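Local coordinates for tegumental protein 20.8 kDa (Clonorchis sinensis, PDB 5X2E) that binds a calcium ion through its N-terminal calmodulin-like EF-hand domain, the part of this tegumental-allergen-like protein present here, at residues S9-D13 with G14-I18; G62-P65 with A66-I69. All coordinates share one frame; numbering follows the deposited sequence.

Contact 1 (S9-D13 with G14-I18); sequences SIDKD and GTNVI. With CA (calcium ion), chain B.
The carboxylate of D11 reaches across the loop with its two oxygens doing different work. OD1 of D11 binds the calcium ion at 2.2 Å, while OD2 of D11 accepts the backbone N of N16 at 2.7 Å, met on the syn side and 29° out of the carboxylate plane. CG of D11 stands anti to the backbone N (chi1 -179°), which carries the group over to the 14-18 side. R72 makes a salt bridge to the same OD2. OD2 of D11 thus has two partners, N16 N and R72, and with OD1 on the ion they probably fix the turn of the carboxylate. R72 also hydrogen-bonds OD1 of N16.

D13 and T15 meet with their side chains crossing obliquely, CG2 of T15 lying against the D13 carboxylate and OG1 of T15 turned to the ion. OD1 of D13 binds the calcium ion at 2.4 Å and also receives the backbone N of T15 from above the carboxylate plane; OG1 of T15 sits farther from the calcium, at 2.7 Å. This is the calcium-binding loop of an EF-hand, leading from helix 3-10 toward helix 20-29: the carbonyl O of V17 and a water, each 2.3 Å from the metal, add to the shell, and E22 completes it with both carboxylate oxygens. OD2 of D13 accepts a weak hydrogen bond from that water.

At the start of the loop, a type I turn from D11 to G14 is closed by G14 N donating to D11 O at 3.0 Å. The rest of the contact is apolar. CG2 of I10 packs against CG2 of I18 at 3.6 Å and touches CD1 of I18 as well, while W40 of helix 35-44 lies against both isoleucines.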
loop_
_atom_site.group_PDB
_atom_site.type_symbol
_atom_site.label_atom_id
_atom_site.label_comp_id
_atom_site.label_asym_id
_atom_site.label_seq_id
_atom_site.Cartn_x
_atom_site.Cartn_y
_atom_site.Cartn_z
ATOM N N SER A 9 1.956 4.100 4.229
ATOM C CA SER A 9 2.031 3.513 5.565
ATOM C C SER A 9 2.319 2.001 5.584
ATOM O O SER A 9 3.102 1.501 6.399
ATOM C CB SER A 9 0.742 3.767 6.311
ATOM O OG SER A 9 0.925 3.359 7.648
ATOM N N ILE A 10 1.676 1.267 4.693
ATOM C CA ILE A 10 1.896 -0.173 4.632
ATOM C C ILE A 10 3.321 -0.499 4.126
ATOM O O ILE A 10 3.990 -1.388 4.656
ATOM C CB ILE A 10 0.845 -0.844 3.738
ATOM C CG1 ILE A 10 -0.559 -0.678 4.337
ATOM C CG2 ILE A 10 1.183 -2.318 3.551
ATOM C CD1 ILE A 10 -1.675 -1.048 3.357
ATOM N N ASP A 11 3.759 0.230 3.110
ATOM C CA ASP A 11 5.013 -0.025 2.433
ATOM C C ASP A 11 6.159 0.612 3.203
ATOM O O ASP A 11 6.787 1.606 2.774
ATOM C CB ASP A 11 4.959 0.504 1.005
ATOM C CG ASP A 11 6.225 0.251 0.259
ATOM O OD1 ASP A 11 6.868 -0.800 0.486
ATOM O OD2 ASP A 11 6.611 1.135 -0.539
ATOM N N LYS A 12 6.429 0.053 4.374
ATOM C CA LYS A 12 7.271 0.723 5.355
ATOM C C LYS A 12 8.730 0.812 4.922
ATOM O O LYS A 12 9.451 1.662 5.409
ATOM C CB LYS A 12 7.180 -0.002 6.692
ATOM C CG LYS A 12 7.478 -1.456 6.586
ATOM C CD LYS A 12 7.262 -2.134 7.916
ATOM C CE LYS A 12 8.032 -3.411 7.956
ATOM N NZ LYS A 12 8.223 -3.849 9.354
ATOM N N ASP A 13 9.170 -0.069 4.020
ATOM C CA ASP A 13 10.555 0.011 3.545
ATOM C C ASP A 13 10.711 0.833 2.263
ATOM O O ASP A 13 11.823 0.989 1.749
ATOM C CB ASP A 13 11.164 -1.373 3.376
ATOM C CG ASP A 13 10.443 -2.214 2.365
ATOM O OD1 ASP A 13 9.517 -1.735 1.642
ATOM O OD2 ASP A 13 10.839 -3.389 2.243
ATOM N N GLY A 14 9.622 1.434 1.770
ATOM C CA GLY A 14 9.725 2.322 0.628
ATOM C C GLY A 14 10.030 1.641 -0.696
ATOM O O GLY A 14 10.391 2.329 -1.650
ATOM N N THR A 15 9.866 0.326 -0.814
ATOM C CA THR A 15 10.229 -0.305 -2.087
ATOM C C THR A 15 9.173 -0.114 -3.162
ATOM O O THR A 15 9.413 -0.482 -4.320
ATOM C CB THR A 15 10.478 -1.826 -1.908
ATOM O OG1 THR A 15 9.262 -2.446 -1.421
ATOM C CG2 THR A 15 11.644 -2.080 -0.946
ATOM N N ASN A 16 8.006 0.417 -2.780
ATOM C CA ASN A 16 6.862 0.531 -3.698
ATOM C C ASN A 16 6.338 -0.822 -4.174
ATOM O O ASN A 16 5.603 -0.928 -5.166
ATOM C CB ASN A 16 7.195 1.437 -4.884
ATOM C CG ASN A 16 7.484 2.840 -4.443
ATOM O OD1 ASN A 16 6.664 3.454 -3.759
ATOM N ND2 ASN A 16 8.673 3.338 -4.768
ATOM N N VAL A 17 6.652 -1.841 -3.387
ATOM C CA VAL A 17 5.996 -3.123 -3.451
ATOM C C VAL A 17 5.537 -3.437 -2.027
ATOM O O VAL A 17 6.364 -3.494 -1.103
ATOM C CB VAL A 17 6.920 -4.223 -3.958
ATOM C CG1 VAL A 17 6.147 -5.533 -4.043
ATOM C CG2 VAL A 17 7.521 -3.845 -5.329
ATOM N N ILE A 18 4.237 -3.641 -1.854
ATOM C CA ILE A 18 3.682 -4.085 -0.590
ATOM C C ILE A 18 3.814 -5.612 -0.540
ATOM O O ILE A 18 3.258 -6.361 -1.366
ATOM C CB ILE A 18 2.221 -3.629 -0.428
ATOM C CG1 ILE A 18 2.201 -2.123 -0.136
ATOM C CG2 ILE A 18 1.519 -4.480 0.643
ATOM C CD1 ILE A 18 0.765 -1.552 -0.043
HETATM CA CA CA B . 7.652 -2.880 0.741
HETATM O O HOH W 1 8.483 -5.070 0.636
#

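Contact 2 (G62-P65 with A66-I69); sequences GLKP and AEII
A66 follows P65 directly, its methyl lying beside the proline carbonyl carbon in the first turn of helix 65-79. The ring of P65 rests on L54 and E55 of helix 54-61.

E67 folds back over the start of the helix. Its CG lies beside its own backbone N, anti to the carbonyl carbon (chi1 -68°), and the extended chain beyond brings the carboxylate to the residues that precede the helix. There OE2 of E67 accepts the backbone N of K64 at 2.9 Å, through the anti lone pair and with an N-H...O angle of 163°. A second bond runs from the backbone N of E67 to K64 O at 3.0 Å, from well above the carbonyl plane. Two backbone groups of K64 are thus held by one residue. The bond from K64 N to the E67 side chain resembles the return half of a capping box, but the half that a side chain at K64 would supply is lacking. The side chains of E67 and L63 cross at about a right angle: OE2 of E67 is 3.7 Å from CB of L63, and CD2 of L63 lies beside both oxygens. A negative group at the N-terminal end of a helix would probably be favoured by the helix dipole.

I68 donates its backbone N weakly to P65 O, and its CD1 approaches CD1 of L63 only loosely, at 4.4 Å. I69 makes the first regular helical bond here: its backbone N meets P65 O at 3.1 Å, nearly in line with the carbonyl bond, while CG1 of I69 lies against the same oxygen.

L63, E67 and I68 all touch I4 of helix 3-10, and I68 also reaches V8; on the side of helix 54-61, L63 packs on C58, while I68 joins P65 on L54.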
loop_
_atom_site.group_PDB
_atom_site.type_symbol
_atom_site.label_atom_id
_atom_site.label_comp_id
_atom_site.label_asym_id
_atom_site.label_seq_id
_atom_site.Cartn_x
_atom_site.Cartn_y
_atom_site.Cartn_z
ATOM N N GLY A 62 -7.120 4.407 -10.040
ATOM C CA GLY A 62 -7.095 5.625 -10.848
ATOM C C GLY A 62 -6.111 6.681 -10.346
ATOM O O GLY A 62 -6.340 7.875 -10.532
ATOM N N LEU A 63 -5.023 6.242 -9.708
ATOM C CA LEU A 63 -3.960 7.123 -9.225
ATOM C C LEU A 63 -2.754 7.036 -10.153
ATOM O O LEU A 63 -2.684 6.144 -10.998
ATOM C CB LEU A 63 -3.562 6.747 -7.793
ATOM C CG LEU A 63 -4.668 6.755 -6.730
ATOM C CD1 LEU A 63 -4.198 6.043 -5.450
ATOM C CD2 LEU A 63 -5.165 8.185 -6.455
ATOM N N LYS A 64 -1.804 7.957 -10.003
ATOM C CA LYS A 64 -0.525 7.832 -10.699
ATOM C C LYS A 64 0.558 7.553 -9.667
ATOM O O LYS A 64 0.441 8.000 -8.535
ATOM C CB LYS A 64 -0.216 9.094 -11.505
ATOM C CG LYS A 64 -1.299 9.414 -12.531
ATOM C CD LYS A 64 -1.093 10.750 -13.225
ATOM C CE LYS A 64 -2.293 11.102 -14.113
ATOM N NZ LYS A 64 -1.979 11.048 -15.572
ATOM N N PRO A 65 1.607 6.794 -10.044
ATOM C CA PRO A 65 2.722 6.560 -9.108
ATOM C C PRO A 65 3.300 7.875 -8.572
ATOM O O PRO A 65 3.660 7.924 -7.389
ATOM C CB PRO A 65 3.738 5.787 -9.962
ATOM C CG PRO A 65 2.841 4.993 -10.922
ATOM C CD PRO A 65 1.697 5.932 -11.237
ATOM N N ALA A 66 3.367 8.911 -9.403
ATOM C CA ALA A 66 3.863 10.216 -8.966
ATOM C C ALA A 66 3.157 10.747 -7.704
ATOM O O ALA A 66 3.793 11.413 -6.895
ATOM C CB ALA A 66 3.731 11.237 -10.110
ATOM N N GLU A 67 1.875 10.424 -7.515
ATOM C CA GLU A 67 1.123 10.883 -6.321
ATOM C C GLU A 67 1.609 10.239 -5.014
ATOM O O GLU A 67 1.709 10.898 -3.969
ATOM C CB GLU A 67 -0.362 10.613 -6.492
ATOM C CG GLU A 67 -0.993 11.452 -7.546
ATOM C CD GLU A 67 -2.458 11.152 -7.687
ATOM O OE1 GLU A 67 -3.265 11.775 -6.959
ATOM O OE2 GLU A 67 -2.800 10.293 -8.528
ATOM N N ILE A 68 1.939 8.961 -5.071
ATOM C CA ILE A 68 2.475 8.304 -3.895
ATOM C C ILE A 68 3.874 8.831 -3.634
ATOM O O ILE A 68 4.258 9.048 -2.484
ATOM C CB ILE A 68 2.497 6.759 -4.065
ATOM C CG1 ILE A 68 1.168 6.140 -3.634
ATOM C CG2 ILE A 68 3.603 6.125 -3.230
ATOM C CD1 ILE A 68 0.034 6.505 -4.527
ATOM N N ILE A 69 4.653 9.023 -4.691
ATOM C CA ILE A 69 6.016 9.516 -4.505
ATOM C C ILE A 69 6.022 10.908 -3.854
ATOM O O ILE A 69 6.819 11.182 -2.958
ATOM C CB ILE A 69 6.774 9.532 -5.836
ATOM C CG1 ILE A 69 6.957 8.101 -6.364
ATOM C CG2 ILE A 69 8.120 10.223 -5.661
ATOM C CD1 ILE A 69 7.455 8.073 -7.795
#

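Contact 1 comes first along the chain and contact 2 near its end, their centres about 14 Å apart. Between them run helices 20-29, 35-44 and 54-61 and the strand 51-53, which pairs antiparallel with 17-19. Helix 3-10 is common ground: it leads into the metal loop of contact 1 and is touched by L63, E67 and I68 of contact 2. The two meet directly where OD1 of N16 lies 4.1 Å from CG2 of I68, a packing contact. Further along, the helix begun at contact 2 is tied through R72 to the calcium loop, and so packs against the EF-hand pair.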